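PDB 1ZPU: iron transport multicopper oxidase FET3 from Saccharomyces cerevisiae, which oxidises ferrous to ferric iron at the cell surface, with reduction of oxygen to water, for high-affinity uptake by the permease FTR1, and also oxidises cuprous copper. Local coordinates for residues F5-G10 with P34-N39. Numbering follows the deposited sequence.
With NAG (2-acetamido-2-deoxy-beta-D-glucopyranose), chain B; NAG (2-acetamido-2-deoxy-beta-D-glucopyranose), chain G.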
loop_
_atom_site.group_PDB
_atom_site.type_symbol
_atom_site.label_atom_id
_atom_site.label_comp_id
_atom_site.label_asym_id
_atom_site.label_seq_id
_atom_site.Cartn_x
_atom_site.Cartn_y
_atom_site.Cartn_z
ATOM N N PHE A 5 3.847 -16.361 -15.675
ATOM C CA PHE A 5 3.928 -17.090 -14.417
ATOM C C PHE A 5 2.681 -17.924 -14.184
ATOM O O PHE A 5 1.572 -17.499 -14.490
ATOM C CB PHE A 5 4.075 -16.122 -13.239
ATOM C CG PHE A 5 5.340 -15.330 -13.265
ATOM C CD1 PHE A 5 5.389 -14.091 -13.901
ATOM C CD2 PHE A 5 6.494 -15.813 -12.658
ATOM C CE1 PHE A 5 6.583 -13.353 -13.939
ATOM C CE2 PHE A 5 7.681 -15.079 -12.685
ATOM C CZ PHE A 5 7.726 -13.851 -13.327
ATOM N N ASN A 6 2.865 -19.113 -13.634
ATOM C CA ASN A 6 1.739 -19.879 -13.163
ATOM C C ASN A 6 1.821 -20.113 -11.660
ATOM O O ASN A 6 2.583 -20.958 -11.190
ATOM C CB ASN A 6 1.581 -21.187 -13.915
ATOM C CG ASN A 6 0.464 -22.026 -13.346
ATOM O OD1 ASN A 6 -0.560 -21.498 -12.882
ATOM N ND2 ASN A 6 0.675 -23.329 -13.311
ATOM N N TRP A 7 1.025 -19.353 -10.910
ATOM C CA TRP A 7 1.045 -19.409 -9.451
ATOM C C TRP A 7 -0.257 -19.862 -8.838
ATOM O O TRP A 7 -1.328 -19.365 -9.185
ATOM C CB TRP A 7 1.355 -18.052 -8.862
ATOM C CG TRP A 7 2.662 -17.497 -9.218
ATOM C CD1 TRP A 7 3.749 -18.170 -9.660
ATOM C CD2 TRP A 7 3.042 -16.131 -9.113
ATOM N NE1 TRP A 7 4.783 -17.302 -9.865
ATOM C CE2 TRP A 7 4.371 -16.038 -9.538
ATOM C CE3 TRP A 7 2.378 -14.967 -8.705
ATOM C CZ2 TRP A 7 5.063 -14.823 -9.572
ATOM C CZ3 TRP A 7 3.064 -13.753 -8.740
ATOM C CH2 TRP A 7 4.394 -13.696 -9.162
ATOM N N THR A 8 -0.141 -20.785 -7.889
ATOM C CA THR A 8 -1.286 -21.325 -7.163
ATOM C C THR A 8 -1.134 -21.094 -5.660
ATOM O O THR A 8 -0.125 -21.485 -5.053
ATOM C CB THR A 8 -1.458 -22.830 -7.428
ATOM O OG1 THR A 8 -1.615 -23.042 -8.833
ATOM C CG2 THR A 8 -2.657 -23.360 -6.681
ATOM N N THR A 9 -2.145 -20.452 -5.078
ATOM C CA THR A 9 -2.191 -20.206 -3.643
ATOM C C THR A 9 -2.400 -21.497 -2.880
ATOM O O THR A 9 -3.043 -22.435 -3.373
ATOM C CB THR A 9 -3.336 -19.264 -3.239
ATOM O OG1 THR A 9 -4.575 -19.806 -3.697
ATOM C CG2 THR A 9 -3.148 -17.874 -3.814
ATOM N N GLY A 10 -1.852 -21.538 -1.671
ATOM C CA GLY A 10 -2.012 -22.681 -0.790
ATOM C C GLY A 10 -1.628 -22.356 0.630
ATOM O O GLY A 10 -1.164 -21.260 0.914
ATOM N N PRO A 34 7.660 -15.420 -4.898
ATOM C CA PRO A 34 8.780 -14.980 -5.737
ATOM C C PRO A 34 8.846 -13.467 -5.910
ATOM O O PRO A 34 7.864 -12.775 -5.651
ATOM C CB PRO A 34 8.457 -15.610 -7.088
ATOM C CG PRO A 34 6.973 -15.734 -7.090
ATOM C CD PRO A 34 6.615 -16.090 -5.694
ATOM N N ASP A 35 9.988 -12.961 -6.359
ATOM C CA ASP A 35 10.066 -11.574 -6.798
ATOM C C ASP A 35 10.129 -11.505 -8.312
ATOM O O ASP A 35 10.799 -12.323 -8.949
ATOM C CB ASP A 35 11.275 -10.867 -6.198
ATOM C CG ASP A 35 11.355 -11.019 -4.681
ATOM O OD1 ASP A 35 10.346 -10.738 -3.962
ATOM O OD2 ASP A 35 12.452 -11.427 -4.214
ATOM N N ILE A 36 9.432 -10.527 -8.887
ATOM C CA ILE A 36 9.459 -10.309 -10.337
ATOM C C ILE A 36 10.421 -9.181 -10.690
ATOM O O ILE A 36 10.407 -8.125 -10.058
ATOM C CB ILE A 36 8.063 -9.957 -10.883
ATOM C CG1 ILE A 36 7.068 -11.077 -10.588
ATOM C CG2 ILE A 36 8.129 -9.738 -12.376
ATOM C CD1 ILE A 36 5.613 -10.635 -10.686
ATOM N N THR A 37 11.249 -9.410 -11.704
ATOM C CA THR A 37 12.103 -8.359 -12.238
ATOM C C THR A 37 11.906 -8.290 -13.749
ATOM O O THR A 37 12.133 -9.274 -14.458
ATOM C CB THR A 37 13.581 -8.586 -11.847
ATOM O OG1 THR A 37 13.680 -8.701 -10.423
ATOM C CG2 THR A 37 14.451 -7.432 -12.290
ATOM N N VAL A 38 11.448 -7.137 -14.230
ATOM C CA VAL A 38 11.229 -6.945 -15.667
ATOM C C VAL A 38 11.895 -5.656 -16.162
ATOM O O VAL A 38 12.384 -4.851 -15.353
ATOM C CB VAL A 38 9.722 -6.958 -16.042
ATOM C CG1 VAL A 38 9.065 -8.233 -15.559
ATOM C CG2 VAL A 38 9.007 -5.749 -15.464
ATOM N N ASN A 39 11.918 -5.475 -17.482
ATOM C CA ASN A 39 12.408 -4.254 -18.093
ATOM C C ASN A 39 11.269 -3.325 -18.494
ATOM O O ASN A 39 10.159 -3.781 -18.777
ATOM C CB ASN A 39 13.235 -4.589 -19.326
ATOM C CG ASN A 39 14.682 -4.877 -18.996
ATOM O OD1 ASN A 39 15.443 -3.978 -18.630
ATOM N ND2 ASN A 39 15.077 -6.136 -19.137
HETATM C C1 NAG B . -0.111 -24.075 -14.258
HETATM C C2 NAG B . -1.130 -24.070 -15.409
HETATM C C3 NAG B . -2.153 -25.237 -15.406
HETATM C C4 NAG B . -1.647 -26.519 -14.732
HETATM C C5 NAG B . -0.823 -26.131 -13.508
HETATM C C6 NAG B . -0.322 -27.316 -12.685
HETATM C C7 NAG B . -2.388 -22.274 -16.532
HETATM C C8 NAG B . -3.768 -21.684 -16.372
HETATM N N2 NAG B . -1.836 -22.797 -15.427
HETATM O O3 NAG B . -2.564 -25.529 -16.732
HETATM O O4 NAG B . -2.721 -27.342 -14.341
HETATM O O5 NAG B . 0.265 -25.402 -14.021
HETATM O O6 NAG B . -0.286 -26.927 -11.327
HETATM O O7 NAG B . -1.816 -22.253 -17.630
HETATM C C1 NAG G . 16.326 -10.193 0.627
HETATM C C2 NAG G . 17.800 -10.481 0.325
HETATM C C3 NAG G . 18.195 -9.904 -1.030
HETATM C C4 NAG G . 17.223 -10.283 -2.152
HETATM C C5 NAG G . 15.803 -10.017 -1.696
HETATM C C6 NAG G . 14.878 -10.644 -2.717
HETATM C C7 NAG G . 19.589 -10.659 1.986
HETATM C C8 NAG G . 20.608 -9.941 2.844
HETATM N N2 NAG G . 18.649 -9.944 1.369
HETATM O O3 NAG G . 19.467 -10.392 -1.358
HETATM O O4 NAG G . 17.386 -9.463 -3.297
HETATM O O5 NAG G . 15.559 -10.645 -0.466
HETATM O O6 NAG G . 13.535 -10.350 -2.426
HETATM O O7 NAG G . 19.652 -11.881 1.879
#
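Phe5 and Trp7 set out on the same course to meet Ile36 and Pro34: each has CG anti to its own carbonyl carbon (chi1 -64° and -62°). Two residues apart on one strand, they send both rings off the same side. In Ile36 the first torsion puts CG1 beside the backbone N, and an extended second torsion (162°) carries CD1 toward the indole. Ile36 CD1 lies 3.6 Å from Trp7 CH2, at the far end of the six-membered ring. One bond back, Ile36 CG1 lies 4.0 Å from Phe5 CZ, the para carbon. One branch of the isoleucine therefore serves both aromatics. Pro34 meets the indole through its ring carbon CG, 3.3 Å from Trp7 CZ2. Pro34 CG sits 3.0 Å above the plane of the Trp7 indole, offset toward its rim. Phe5 CB lies over the opposite face, also toward the rim, so the indole has a carbon neighbour on each face.

The contact joins the two sheets of the first cupredoxin (plastocyanin-like) domain. Strand 2-14 belongs to one sheet, and strand 36-39 is at the edge of the other. Apolar side chains meet between them, with Trp7 and Ile36 buried and Phe5 and Pro34 partly exposed. Without the indole, as with an alanine here, Pro34 CG and Ile36 CD1 would probably lose their aromatic partner and a gap would open between the sheets. Tyr104 adds to the packing: its ring meets that of Trp7, and its OH is hydrogen-bonded to Pro34 O. Ile36 also packs on Phe120 and Ile46. The side chain of Trp7 is about 10 Å from that of His105, a type 3 copper ligand. Asn6, between the two aromatics in sequence, points its side chain off the other side of the strand, and its ND2 is bonded to C1 of an N-linked GlcNAc.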